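Local coordinates for protein purine nucleoside phosphorylase (Schistosoma mansoni, PDB 5KO5) that probably catalyses the reversible phosphorolysis of purine nucleosides to free base and ribose 1-phosphate, and here holds cytosine in its ligand pocket, at residues Asp17-Val22 with Lys48-Ile53; Leu70-Val75 with Lys79-Gln84; Gly151-Glu156 with Ala230-Ile235; Gln173-Lys178 with Ile281-Leu286. All blocks are in the same frame, centred on the assembly; numbering follows the deposited sequence.

Contact 1: Asp17-Val22 with Lys48-Ile53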
loop_
_atom_site.group_PDB
_atom_site.type_symbol
_atom_site.label_atom_id
_atom_site.label_comp_id
_atom_site.label_asym_id
_atom_site.label_seq_id
_atom_site.Cartn_x
_atom_site.Cartn_y
_atom_site.Cartn_z
ATOM N N ASP A 17 -5.190 -23.040 -25.329
ATOM C CA ASP A 17 -5.076 -23.944 -26.473
ATOM C C ASP A 17 -4.192 -25.140 -26.144
ATOM O O ASP A 17 -4.533 -26.287 -26.464
ATOM C CB ASP A 17 -4.503 -23.196 -27.675
ATOM C CG ASP A 17 -5.514 -22.294 -28.339
ATOM O OD1 ASP A 17 -6.719 -22.421 -28.035
ATOM O OD2 ASP A 17 -5.103 -21.464 -29.177
ATOM N N TYR A 18 -3.039 -24.890 -25.519
ATOM C CA TYR A 18 -2.153 -25.986 -25.142
ATOM C C TYR A 18 -2.850 -26.932 -24.175
ATOM O O TYR A 18 -2.805 -28.153 -24.342
ATOM C CB TYR A 18 -0.873 -25.428 -24.513
ATOM C CG TYR A 18 0.080 -26.497 -24.012
ATOM C CD1 TYR A 18 0.998 -27.102 -24.865
ATOM C CD2 TYR A 18 0.058 -26.902 -22.680
ATOM C CE1 TYR A 18 1.866 -28.075 -24.404
ATOM C CE2 TYR A 18 0.917 -27.875 -22.211
ATOM C CZ TYR A 18 1.820 -28.459 -23.077
ATOM O OH TYR A 18 2.679 -29.425 -22.613
ATOM N N ILE A 19 -3.499 -26.375 -23.154
ATOM C CA ILE A 19 -4.146 -27.187 -22.127
ATOM C C ILE A 19 -5.271 -28.025 -22.726
ATOM O O ILE A 19 -5.423 -29.208 -22.398
ATOM C CB ILE A 19 -4.647 -26.280 -20.988
ATOM C CG1 ILE A 19 -3.471 -25.634 -20.252
ATOM C CG2 ILE A 19 -5.536 -27.069 -20.025
ATOM C CD1 ILE A 19 -3.845 -24.335 -19.575
ATOM N N LYS A 20 -6.080 -27.426 -23.605
ATOM C CA LYS A 20 -7.177 -28.168 -24.219
ATOM C C LYS A 20 -6.663 -29.363 -25.010
ATOM O O LYS A 20 -7.248 -30.453 -24.956
ATOM C CB LYS A 20 -8.010 -27.245 -25.111
ATOM C CG LYS A 20 -8.946 -26.326 -24.341
ATOM C CD LYS A 20 -9.906 -25.577 -25.250
ATOM C CE LYS A 20 -9.240 -24.388 -25.911
ATOM N NZ LYS A 20 -10.235 -23.514 -26.596
ATOM N N ARG A 21 -5.563 -29.180 -25.743
ATOM C CA ARG A 21 -4.985 -30.279 -26.511
ATOM C C ARG A 21 -4.523 -31.404 -25.597
ATOM O O ARG A 21 -4.854 -32.575 -25.811
ATOM C CB ARG A 21 -3.797 -29.772 -27.323
ATOM C CG ARG A 21 -4.130 -29.001 -28.584
ATOM C CD ARG A 21 -2.861 -28.356 -29.115
ATOM N NE ARG A 21 -1.691 -29.182 -28.822
ATOM C CZ ARG A 21 -0.485 -28.700 -28.540
ATOM N NH1 ARG A 21 0.520 -29.528 -28.281
ATOM N NH2 ARG A 21 -0.285 -27.388 -28.505
ATOM N N VAL A 22 -3.746 -31.063 -24.570
ATOM C CA VAL A 22 -3.064 -32.079 -23.777
ATOM C C VAL A 22 -4.012 -32.778 -22.800
ATOM O O VAL A 22 -3.786 -33.936 -22.434
ATOM C CB VAL A 22 -1.845 -31.444 -23.082
ATOM C CG1 VAL A 22 -1.106 -32.457 -22.237
ATOM C CG2 VAL A 22 -0.907 -30.852 -24.119
ATOM N N LYS A 48 -5.345 -35.350 -15.391
ATOM C CA LYS A 48 -4.246 -34.975 -16.266
ATOM C C LYS A 48 -3.458 -33.893 -15.550
ATOM O O LYS A 48 -4.014 -32.843 -15.208
ATOM C CB LYS A 48 -4.782 -34.446 -17.598
ATOM C CG LYS A 48 -3.701 -33.995 -18.553
ATOM C CD LYS A 48 -2.774 -35.146 -18.898
ATOM C CE LYS A 48 -1.515 -34.641 -19.572
ATOM N NZ LYS A 48 -0.585 -35.743 -19.942
ATOM N N VAL A 49 -2.180 -34.154 -15.305
ATOM C CA VAL A 49 -1.299 -33.243 -14.583
ATOM C C VAL A 49 -0.442 -32.506 -15.603
ATOM O O VAL A 49 0.290 -33.133 -16.377
ATOM C CB VAL A 49 -0.422 -34.006 -13.579
ATOM C CG1 VAL A 49 0.445 -33.037 -12.795
ATOM C CG2 VAL A 49 -1.286 -34.842 -12.644
ATOM N N ILE A 50 -0.524 -31.178 -15.603
ATOM C CA ILE A 50 0.217 -30.362 -16.560
ATOM C C ILE A 50 1.139 -29.410 -15.807
ATOM O O ILE A 50 0.659 -28.430 -15.220
ATOM C CB ILE A 50 -0.744 -29.576 -17.466
ATOM C CG1 ILE A 50 -1.783 -30.507 -18.096
ATOM C CG2 ILE A 50 0.032 -28.831 -18.536
ATOM C CD1 ILE A 50 -2.781 -29.785 -18.982
ATOM N N PRO A 51 2.455 -29.636 -15.809
ATOM C CA PRO A 51 3.360 -28.706 -15.116
ATOM C C PRO A 51 3.237 -27.297 -15.683
ATOM O O PRO A 51 3.162 -27.108 -16.900
ATOM C CB PRO A 51 4.749 -29.301 -15.384
ATOM C CG PRO A 51 4.494 -30.760 -15.651
ATOM C CD PRO A 51 3.168 -30.809 -16.355
ATOM N N TYR A 52 3.205 -26.303 -14.783
ATOM C CA TYR A 52 3.148 -24.909 -15.225
ATOM C C TYR A 52 4.250 -24.628 -16.236
ATOM O O TYR A 52 4.043 -23.911 -17.221
ATOM C CB TYR A 52 3.341 -23.951 -14.043
ATOM C CG TYR A 52 2.274 -23.931 -12.968
ATOM C CD1 TYR A 52 0.997 -24.430 -13.193
ATOM C CD2 TYR A 52 2.560 -23.393 -11.712
ATOM C CE1 TYR A 52 0.032 -24.396 -12.187
ATOM C CE2 TYR A 52 1.608 -23.358 -10.712
ATOM C CZ TYR A 52 0.351 -23.869 -10.952
ATOM O OH TYR A 52 -0.589 -23.839 -9.947
ATOM N N ILE A 53 5.434 -25.197 -16.003
ATOM C CA ILE A 53 6.598 -24.929 -16.832
ATOM C C ILE A 53 6.382 -25.366 -18.275
ATOM O O ILE A 53 7.049 -24.853 -19.180
ATOM C CB ILE A 53 7.842 -25.572 -16.169
ATOM C CG1 ILE A 53 9.136 -24.994 -16.748
ATOM C CG2 ILE A 53 7.795 -27.088 -16.294
ATOM C CD1 ILE A 53 10.394 -25.425 -15.997
#
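Ile50 is the centre of this contact, set on strand 48-51 and facing helix 17-22, which runs roughly antiparallel to it at an axis separation of 10.1 Å. Its two branches divide the helix surface between them. CD1, at the end of the extended chain, reaches CG2 of Ile19 at 4.0 Å, while CG2 comes to the edge of the Tyr18 ring, in its plane, at 3.9 Å from CE2. Beta-branched isoleucine suits the place because one residue can fill two directions at once. Tyr18 and Ile50 pass each other pointing opposite ways, and one face of the tyrosine ring takes CG2 of Val22 from the next turn of the helix, 3.8 Å above the plane and toward the rim.

Ile19 and Ile50 are buried, and their spacing is relaxed. The tightest pair lies instead on the partly exposed side, where CG1 of Val22 and CE of Lys48 approach to 3.5 Å, closer than ordinary van der Waals contact. Lys48 bends at its second torsion (chi2 61°), which brings its methylenes past the Val22 carbonyl O; CE stands 3.7 Å from Val22 O. Lysine suits this margin, its aliphatic stem covering the end of the helix.

The deeper side is closed by other elements: Ile19 also packs on Leu70 of strand 69-75 and on Val104 and Leu108 of helix 95-108, and Ile50 touches Leu72. Helix 9-23 therefore lies against the sheet where strands 47-51 and 69-75 pair, with helix 95-108 alongside.

Contact 2: Leu70-Val75 with Lys79-Gln84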
loop_
_atom_site.group_PDB
_atom_site.type_symbol
_atom_site.label_atom_id
_atom_site.label_comp_id
_atom_site.label_asym_id
_atom_site.label_seq_id
_atom_site.Cartn_x
_atom_site.Cartn_y
_atom_site.Cartn_z
ATOM N N LEU A 70 -1.035 -27.628 -13.145
ATOM C CA LEU A 70 -2.471 -27.569 -13.368
ATOM C C LEU A 70 -2.978 -29.001 -13.475
ATOM O O LEU A 70 -2.417 -29.802 -14.228
ATOM C CB LEU A 70 -2.750 -26.835 -14.677
ATOM C CG LEU A 70 -3.965 -25.918 -14.754
ATOM C CD1 LEU A 70 -3.870 -24.806 -13.713
ATOM C CD2 LEU A 70 -4.070 -25.334 -16.156
ATOM N N VAL A 71 -4.019 -29.329 -12.717
ATOM C CA VAL A 71 -4.571 -30.681 -12.689
ATOM C C VAL A 71 -6.023 -30.616 -13.143
ATOM O O VAL A 71 -6.829 -29.882 -12.558
ATOM C CB VAL A 71 -4.451 -31.314 -11.293
ATOM C CG1 VAL A 71 -4.933 -32.760 -11.318
ATOM C CG2 VAL A 71 -3.011 -31.225 -10.790
ATOM N N LEU A 72 -6.355 -31.372 -14.187
ATOM C CA LEU A 72 -7.705 -31.411 -14.724
ATOM C C LEU A 72 -8.263 -32.820 -14.617
ATOM O O LEU A 72 -7.533 -33.807 -14.758
ATOM C CB LEU A 72 -7.742 -30.979 -16.197
ATOM C CG LEU A 72 -7.355 -29.520 -16.450
ATOM C CD1 LEU A 72 -5.888 -29.403 -16.829
ATOM C CD2 LEU A 72 -8.248 -28.909 -17.514
ATOM N N GLY A 73 -9.569 -32.904 -14.383
ATOM C CA GLY A 73 -10.226 -34.201 -14.301
ATOM C C GLY A 73 -11.627 -34.054 -13.757
ATOM O O GLY A 73 -12.248 -32.998 -13.889
ATOM N N SER A 74 -12.114 -35.122 -13.133
ATOM C CA SER A 74 -13.486 -35.175 -12.647
ATOM C C SER A 74 -13.503 -35.319 -11.134
ATOM O O SER A 74 -12.764 -36.137 -10.574
ATOM C CB SER A 74 -14.254 -36.338 -13.284
ATOM O OG SER A 74 -14.471 -36.107 -14.667
ATOM N N VAL A 75 -14.346 -34.523 -10.481
ATOM C CA VAL A 75 -14.651 -34.667 -9.063
ATOM C C VAL A 75 -16.161 -34.619 -8.911
ATOM O O VAL A 75 -16.802 -33.667 -9.372
ATOM C CB VAL A 75 -14.010 -33.554 -8.216
ATOM C CG1 VAL A 75 -14.535 -33.622 -6.782
ATOM C CG2 VAL A 75 -12.498 -33.662 -8.249
ATOM N N LYS A 79 -16.477 -31.655 -14.136
ATOM C CA LYS A 79 -15.148 -31.464 -14.698
ATOM C C LYS A 79 -14.523 -30.230 -14.066
ATOM O O LYS A 79 -15.145 -29.163 -14.022
ATOM C CB LYS A 79 -15.241 -31.302 -16.214
ATOM C CG LYS A 79 -15.843 -32.520 -16.903
ATOM C CD LYS A 79 -16.137 -32.260 -18.371
ATOM C CE LYS A 79 -16.835 -33.457 -19.010
ATOM N NZ LYS A 79 -17.213 -33.198 -20.427
ATOM N N ILE A 80 -13.308 -30.383 -13.538
ATOM C CA ILE A 80 -12.673 -29.314 -12.782
ATOM C C ILE A 80 -11.245 -29.109 -13.267
ATOM O O ILE A 80 -10.650 -29.963 -13.928
ATOM C CB ILE A 80 -12.705 -29.561 -11.253
ATOM C CG1 ILE A 80 -11.693 -30.631 -10.852
ATOM C CG2 ILE A 80 -14.109 -29.940 -10.779
ATOM C CD1 ILE A 80 -10.510 -30.064 -10.112
ATOM N N VAL A 81 -10.702 -27.940 -12.931
ATOM C CA VAL A 81 -9.291 -27.626 -13.124
ATOM C C VAL A 81 -8.770 -27.045 -11.819
ATOM O O VAL A 81 -9.398 -26.154 -11.240
ATOM C CB VAL A 81 -9.062 -26.654 -14.303
ATOM C CG1 VAL A 81 -9.937 -25.403 -14.183
ATOM C CG2 VAL A 81 -7.594 -26.272 -14.404
ATOM N N ALA A 82 -7.640 -27.559 -11.342
ATOM C CA ALA A 82 -7.077 -27.151 -10.061
ATOM C C ALA A 82 -5.686 -26.567 -10.254
ATOM O O ALA A 82 -4.906 -27.061 -11.074
ATOM C CB ALA A 82 -6.952 -28.356 -9.124
ATOM N N MET A 83 -5.359 -25.542 -9.467
ATOM C CA MET A 83 -3.979 -25.073 -9.370
ATOM C C MET A 83 -3.306 -25.799 -8.216
ATOM O O MET A 83 -3.689 -25.623 -7.057
ATOM C CB MET A 83 -3.918 -23.562 -9.165
ATOM C CG MET A 83 -4.454 -22.790 -10.344
ATOM S SD MET A 83 -4.150 -21.012 -10.256
ATOM C CE MET A 83 -2.381 -20.946 -10.578
ATOM N N GLN A 84 -2.309 -26.625 -8.531
ATOM C CA GLN A 84 -1.521 -27.318 -7.522
ATOM C C GLN A 84 -0.221 -26.536 -7.367
ATOM O O GLN A 84 0.704 -26.680 -8.169
ATOM C CB GLN A 84 -1.258 -28.755 -7.952
ATOM C CG GLN A 84 -0.646 -29.602 -6.869
ATOM C CD GLN A 84 -0.446 -31.018 -7.324
ATOM O OE1 GLN A 84 0.145 -31.267 -8.377
ATOM N NE2 GLN A 84 -0.949 -31.962 -6.542
#
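Gln84 carries the one flat side-chain group of the pairing, an amide with CG2 of Val71 over one face, above OE1 at 4.0 Å, while OE1 accepts a hydrogen bond from Asn69 ND2, which helps fix the amide's rotation. The other flat groups are the peptides, joined through their N-H and C=O groups. Val71 N bonds to Ala82 O at 2.9 Å, and Ala82 N returns the bond to Val71 O at 2.7 Å. Farther along, Ile80 N gives a straight bond to Gly73 O (2.8 Å, 169° at the hydrogen), and Gly73 N completes that pair with a longer bond to Ile80 O. Val71-Ala82 and Gly73-Ile80 are thus the hydrogen-bonded pairs of an antiparallel beta hairpin, strands 69-75 and 78-84, within the mixed sheet of the phosphorylase fold.

One face of the hairpin bears Leu70, Leu72, Val81 and Met83. CG2 of Val81, anti to its own backbone N, touches both leucines, 3.7 Å from CG of Leu70 and 3.8 Å from CG of Leu72, in directions about a right angle apart; Leu72 lies beside Val81 and points the same way, whereas Leu70 reaches over with CD1 to CG of Met83. Ile19 of helix 9-23 covers both leucines, so bulky aliphatic residues suit this face. On the other face, which bears Val71, Ile80 and Ala82, the small Ala82 packs against Ile41 of helix 39-42, and CG1 of Ile80 meets CG2 of Val75 at 4.1 Å.

Contact 3: Gly151-Glu156 with Ala230-Ile235. With EDO (1,2-ethanediol), chain E.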
loop_
_atom_site.group_PDB
_atom_site.type_symbol
_atom_site.label_atom_id
_atom_site.label_comp_id
_atom_site.label_asym_id
_atom_site.label_seq_id
_atom_site.Cartn_x
_atom_site.Cartn_y
_atom_site.Cartn_z
ATOM N N GLY A 151 -2.801 -1.474 -13.923
ATOM C CA GLY A 151 -2.233 -1.697 -15.231
ATOM C C GLY A 151 -3.294 -1.464 -16.283
ATOM O O GLY A 151 -4.451 -1.160 -15.971
ATOM N N PRO A 152 -2.939 -1.633 -17.552
ATOM C CA PRO A 152 -3.949 -1.509 -18.610
ATOM C C PRO A 152 -5.067 -2.510 -18.374
ATOM O O PRO A 152 -4.830 -3.623 -17.899
ATOM C CB PRO A 152 -3.173 -1.855 -19.882
ATOM C CG PRO A 152 -1.978 -2.643 -19.404
ATOM C CD PRO A 152 -1.623 -2.046 -18.071
ATOM N N ASN A 153 -6.298 -2.106 -18.674
ATOM C CA ASN A 153 -7.397 -3.064 -18.628
ATOM C C ASN A 153 -7.378 -3.979 -19.845
ATOM O O ASN A 153 -7.116 -3.545 -20.970
ATOM C CB ASN A 153 -8.753 -2.364 -18.570
ATOM C CG ASN A 153 -9.878 -3.343 -18.272
ATOM O OD1 ASN A 153 -9.848 -4.014 -17.245
ATOM N ND2 ASN A 153 -10.859 -3.442 -19.162
ATOM N N GLN A 154 -7.685 -5.251 -19.613
ATOM C CA GLN A 154 -7.843 -6.227 -20.690
ATOM C C GLN A 154 -9.342 -6.342 -20.963
ATOM O O GLN A 154 -10.068 -7.093 -20.303
ATOM C CB GLN A 154 -7.196 -7.554 -20.301
ATOM C CG GLN A 154 -5.720 -7.415 -19.930
ATOM C CD GLN A 154 -4.883 -6.779 -21.027
ATOM O OE1 GLN A 154 -5.202 -6.871 -22.212
ATOM N NE2 GLN A 154 -3.794 -6.123 -20.628
ATOM N N ASP A 155 -9.798 -5.565 -21.951
ATOM C CA ASP A 155 -11.230 -5.365 -22.175
ATOM C C ASP A 155 -11.964 -6.660 -22.504
ATOM O O ASP A 155 -13.156 -6.796 -22.191
ATOM C CB ASP A 155 -11.447 -4.366 -23.319
ATOM C CG ASP A 155 -10.889 -2.980 -23.009
ATOM O OD1 ASP A 155 -10.973 -2.547 -21.850
ATOM O OD2 ASP A 155 -10.378 -2.314 -23.937
ATOM N N GLU A 156 -11.286 -7.620 -23.141
ATOM C CA GLU A 156 -11.953 -8.867 -23.500
ATOM C C GLU A 156 -12.373 -9.666 -22.279
ATOM O O GLU A 156 -13.265 -10.520 -22.383
ATOM C CB GLU A 156 -11.040 -9.730 -24.369
ATOM C CG GLU A 156 -10.712 -9.122 -25.706
ATOM C CD GLU A 156 -9.475 -8.261 -25.675
ATOM O OE1 GLU A 156 -9.020 -7.880 -24.566
ATOM O OE2 GLU A 156 -8.951 -7.968 -26.767
ATOM N N ALA A 230 -11.215 -13.117 -10.911
ATOM C CA ALA A 230 -12.400 -13.908 -11.238
ATOM C C ALA A 230 -13.625 -13.013 -11.406
ATOM O O ALA A 230 -14.364 -13.129 -12.397
ATOM C CB ALA A 230 -12.640 -14.950 -10.145
ATOM N N CYS A 231 -13.849 -12.105 -10.449
ATOM C CA CYS A 231 -14.996 -11.206 -10.520
ATOM C C CYS A 231 -14.936 -10.352 -11.780
ATOM O O CYS A 231 -15.951 -10.142 -12.456
ATOM C CB CYS A 231 -15.009 -10.329 -9.267
ATOM S SG CYS A 231 -16.381 -9.153 -9.179
ATOM N N HIS A 232 -13.739 -9.877 -12.125
ATOM C CA HIS A 232 -13.566 -9.045 -13.308
ATOM C C HIS A 232 -14.035 -9.766 -14.571
ATOM O O HIS A 232 -14.649 -9.148 -15.450
ATOM C CB HIS A 232 -12.092 -8.633 -13.380
ATOM C CG HIS A 232 -11.727 -7.830 -14.583
ATOM N ND1 HIS A 232 -11.135 -8.391 -15.694
ATOM C CD2 HIS A 232 -11.821 -6.503 -14.830
ATOM C CE1 HIS A 232 -10.895 -7.442 -16.583
ATOM N NE2 HIS A 232 -11.310 -6.288 -16.089
ATOM N N CYS A 233 -13.782 -11.076 -14.671
ATOM C CA CYS A 233 -14.150 -11.818 -15.873
ATOM C C CYS A 233 -15.416 -12.662 -15.705
ATOM O O CYS A 233 -15.683 -13.540 -16.534
ATOM C CB CYS A 233 -12.971 -12.643 -16.402
ATOM S SG CYS A 233 -12.503 -14.087 -15.415
ATOM N N GLY A 234 -16.213 -12.402 -14.669
ATOM C CA GLY A 234 -17.525 -13.020 -14.555
ATOM C C GLY A 234 -17.571 -14.410 -13.950
ATOM O O GLY A 234 -18.586 -15.102 -14.106
ATOM N N ILE A 235 -16.517 -14.848 -13.271
ATOM C CA ILE A 235 -16.487 -16.138 -12.595
ATOM C C ILE A 235 -16.989 -15.937 -11.171
ATOM O O ILE A 235 -16.509 -15.052 -10.449
ATOM C CB ILE A 235 -15.059 -16.716 -12.609
ATOM C CG1 ILE A 235 -14.643 -17.084 -14.036
ATOM C CG2 ILE A 235 -14.946 -17.931 -11.687
ATOM C CD1 ILE A 235 -13.211 -17.546 -14.145
HETATM C C1 EDO E . -13.173 -13.778 -21.877
HETATM O O1 EDO E . -13.872 -13.206 -20.762
HETATM C C2 EDO E . -14.151 -14.439 -22.840
HETATM O O2 EDO E . -14.586 -15.703 -22.319
#
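A single side-chain hydrogen bond, from His232 to Asn153, ties the loop 151-156 to the C-terminal end of helix 224-232, which closes in a Schellman motif: Ile235 N bonds to Ala230 O and Gly234 N to Cys231 O, with Gly234 taking the positive phi.

The loop starts at the subunit boundary. Gly151 makes backbone hydrogen bonds with the second subunit and adopts backbone angles open mainly to a residue without a side chain; Pro152 then packs on Val63 of that subunit.

Asn153 follows, its CG anti to the backbone N (chi1 -170°), which swings the amide toward the ring. OD1 receives His232 NE2 at 2.9 Å, in the carbonyl plane and on a lone pair, although the bond is bent (140° at the hydrogen). Amide and imidazole planes stand 81° apart, and OD1 is tilted out of the ring plane. His232, at the helix end and pointing at the loop, supplies a flat N-H donor. ND2 meanwhile donates to Asp155 OD1 at 2.8 Å, on the anti side of the carboxylate, and to Gly158 O, which should hold the amide in this orientation. Asparagine suits the place because it offers an acceptor and a donor side by side.

Gln154 O lies at the imidazole edge, in plane, 3.8 Å from CE1. At Glu156 the loop meets 1,2-ethanediol, probably from the crystallisation liquor: Lys106 NZ also binds this molecule, whose O1 makes a weak 3.2 Å hydrogen bond to Glu156 O.

Contact 4: Gln173-Lys178 with Ile281-Leu286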
loop_
_atom_site.group_PDB
_atom_site.type_symbol
_atom_site.label_atom_id
_atom_site.label_comp_id
_atom_site.label_asym_id
_atom_site.label_seq_id
_atom_site.Cartn_x
_atom_site.Cartn_y
_atom_site.Cartn_z
ATOM N N GLN A 173 -22.374 -19.437 -0.827
ATOM C CA GLN A 173 -22.230 -19.443 0.627
ATOM C C GLN A 173 -23.369 -20.221 1.276
ATOM O O GLN A 173 -23.145 -21.007 2.202
ATOM C CB GLN A 173 -22.217 -18.013 1.164
ATOM C CG GLN A 173 -21.003 -17.184 0.775
ATOM C CD GLN A 173 -21.148 -15.744 1.222
ATOM O OE1 GLN A 173 -21.390 -15.469 2.399
ATOM N NE2 GLN A 173 -21.023 -14.814 0.284
ATOM N N GLN A 174 -24.596 -20.026 0.784
ATOM C CA GLN A 174 -25.744 -20.724 1.354
ATOM C C GLN A 174 -25.639 -22.229 1.138
ATOM O O GLN A 174 -25.956 -23.010 2.042
ATOM C CB GLN A 174 -27.030 -20.169 0.749
ATOM C CG GLN A 174 -27.295 -18.719 1.117
ATOM C CD GLN A 174 -28.464 -18.114 0.358
ATOM O OE1 GLN A 174 -29.252 -18.824 -0.266
ATOM N NE2 GLN A 174 -28.576 -16.792 0.407
ATOM N N LEU A 175 -25.183 -22.653 -0.046
ATOM C CA LEU A 175 -25.008 -24.081 -0.305
ATOM C C LEU A 175 -23.935 -24.680 0.598
ATOM O O LEU A 175 -24.117 -25.775 1.145
ATOM C CB LEU A 175 -24.682 -24.318 -1.781
ATOM C CG LEU A 175 -24.336 -25.749 -2.211
ATOM C CD1 LEU A 175 -25.468 -26.726 -1.894
ATOM C CD2 LEU A 175 -23.990 -25.789 -3.690
ATOM N N ALA A 176 -22.806 -23.985 0.758
ATOM C CA ALA A 176 -21.752 -24.481 1.638
ATOM C C ALA A 176 -22.265 -24.663 3.062
ATOM O O ALA A 176 -22.005 -25.695 3.698
ATOM C CB ALA A 176 -20.543 -23.542 1.606
ATOM N N LEU A 177 -23.006 -23.676 3.576
ATOM C CA LEU A 177 -23.564 -23.797 4.918
ATOM C C LEU A 177 -24.558 -24.944 4.997
ATOM O O LEU A 177 -24.564 -25.698 5.977
ATOM C CB LEU A 177 -24.232 -22.489 5.349
ATOM C CG LEU A 177 -24.867 -22.536 6.746
ATOM C CD1 LEU A 177 -23.797 -22.789 7.809
ATOM C CD2 LEU A 177 -25.666 -21.271 7.062
ATOM N N LYS A 178 -25.401 -25.099 3.971
ATOM C CA LYS A 178 -26.402 -26.161 3.985
ATOM C C LYS A 178 -25.749 -27.532 4.097
ATOM O O LYS A 178 -26.222 -28.396 4.846
ATOM C CB LYS A 178 -27.262 -26.087 2.722
ATOM C CG LYS A 178 -28.337 -27.158 2.654
ATOM C CD LYS A 178 -29.678 -26.596 3.065
ATOM C CE LYS A 178 -30.282 -25.759 1.954
ATOM N NZ LYS A 178 -31.571 -25.142 2.370
ATOM N N ILE A 281 -19.046 -29.451 -4.820
ATOM C CA ILE A 281 -18.882 -29.655 -6.257
ATOM C C ILE A 281 -20.036 -30.478 -6.831
ATOM O O ILE A 281 -20.636 -30.110 -7.849
ATOM C CB ILE A 281 -17.503 -30.275 -6.557
ATOM C CG1 ILE A 281 -16.396 -29.263 -6.256
ATOM C CG2 ILE A 281 -17.422 -30.744 -8.006
ATOM C CD1 ILE A 281 -14.993 -29.851 -6.263
ATOM N N THR A 282 -20.373 -31.600 -6.181
ATOM C CA THR A 282 -21.463 -32.436 -6.686
ATOM C C THR A 282 -22.799 -31.706 -6.667
ATOM O O THR A 282 -23.683 -32.008 -7.479
ATOM C CB THR A 282 -21.596 -33.732 -5.881
ATOM O OG1 THR A 282 -22.272 -33.463 -4.647
ATOM C CG2 THR A 282 -20.251 -34.330 -5.586
ATOM N N ARG A 283 -22.968 -30.750 -5.754
ATOM C CA ARG A 283 -24.247 -30.076 -5.568
ATOM C C ARG A 283 -24.370 -28.772 -6.350
ATOM O O ARG A 283 -25.466 -28.204 -6.408
ATOM C CB ARG A 283 -24.495 -29.828 -4.075
ATOM C CG ARG A 283 -24.607 -31.108 -3.248
ATOM C CD ARG A 283 -26.044 -31.595 -3.151
ATOM N NE ARG A 283 -26.860 -30.689 -2.350
ATOM C CZ ARG A 283 -26.958 -30.749 -1.027
ATOM N NH1 ARG A 283 -26.292 -31.677 -0.352
ATOM N NH2 ARG A 283 -27.720 -29.881 -0.379
ATOM N N LEU A 284 -23.284 -28.293 -6.950
ATOM C CA LEU A 284 -23.335 -27.064 -7.725
ATOM C C LEU A 284 -24.372 -27.173 -8.839
ATOM O O LEU A 284 -24.574 -28.257 -9.403
ATOM C CB LEU A 284 -21.967 -26.784 -8.341
ATOM C CG LEU A 284 -20.985 -26.275 -7.298
ATOM C CD1 LEU A 284 -19.610 -26.032 -7.886
ATOM C CD2 LEU A 284 -21.542 -25.022 -6.668
ATOM N N PRO A 285 -25.053 -26.081 -9.171
ATOM C CA PRO A 285 -26.006 -26.113 -10.283
ATOM C C PRO A 285 -25.306 -26.404 -11.603
ATOM O O PRO A 285 -24.136 -26.068 -11.802
ATOM C CB PRO A 285 -26.609 -24.703 -10.273
ATOM C CG PRO A 285 -25.608 -23.865 -9.558
ATOM C CD PRO A 285 -25.000 -24.762 -8.522
ATOM N N LEU A 286 -26.044 -27.047 -12.513
ATOM C CA LEU A 286 -25.502 -27.352 -13.830
ATOM C C LEU A 286 -25.369 -26.111 -14.705
ATOM O O LEU A 286 -24.649 -26.151 -15.709
ATOM C CB LEU A 286 -26.369 -28.397 -14.534
ATOM C CG LEU A 286 -26.503 -29.762 -13.855
ATOM C CD1 LEU A 286 -27.505 -30.629 -14.602
ATOM C CD2 LEU A 286 -25.154 -30.458 -13.761
#
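Leu175 and Arg283 bury the most surface here, with Leu284 next, where helix 170-182 passes the end of helix 259-283. Leu175 splits its two methyl groups over the junction. CD1 goes to the arginine stem, 3.9 Å from CB of Arg283, and CD2 reaches both the Arg283 carbonyl O and, at 3.9 Å, CD2 of Leu284. With CG anti to the backbone N (chi1 174°), the forked end of Leu175 is carried out from its helix into the angle between these two neighbours. A leucine fits because its fork can straddle consecutive residues of a chain that is just leaving the helix.

Leu284 is the first residue past that helix. Its side chain meets that of Leu175 at about a right angle and also packs on Leu172 and on Ile29 of the sheet, so a buried apolar residue is at home there.

Arg283 bends at chi2 and chi3, which turns its guanidinium back alongside helix 170-182. NH2 comes to 4.1 Å from CG of Lys178 and 4.2 Å from CD1 of Leu175. NH1 forms salt bridges with Glu182 and Glu279, whose carboxylates probably balance the charge of Arg283; Lys178 NZ stays 6.7 Å from Arg283 NH2.

Because Leu175 meets Leu284 and the arginine stem, the attraction within the contact itself is mainly apolar, with the arginine using its stem for packing and its head for ionic links to both helices.

The contacts follow one another along the chain, except that the segments of contacts 3 and 4 alternate. Contacts 1 and 2 are neighbours, with centres about 11 Å apart, and share the sheet: Ile50 N lies 2.7 Å from Leu70 O, where strands 47-51 and 69-75 pair. Contact 4, its centre about 18 Å from that of contact 2, touches the same hairpin where Ile281 packs on Val75. Contact 3 stands apart, about 22 Å from contact 2 between centres, and lies close to a second subunit of the trimer. Together they describe helices packed around one mixed sheet, with loop 151-156 extending from this core toward the subunit boundary.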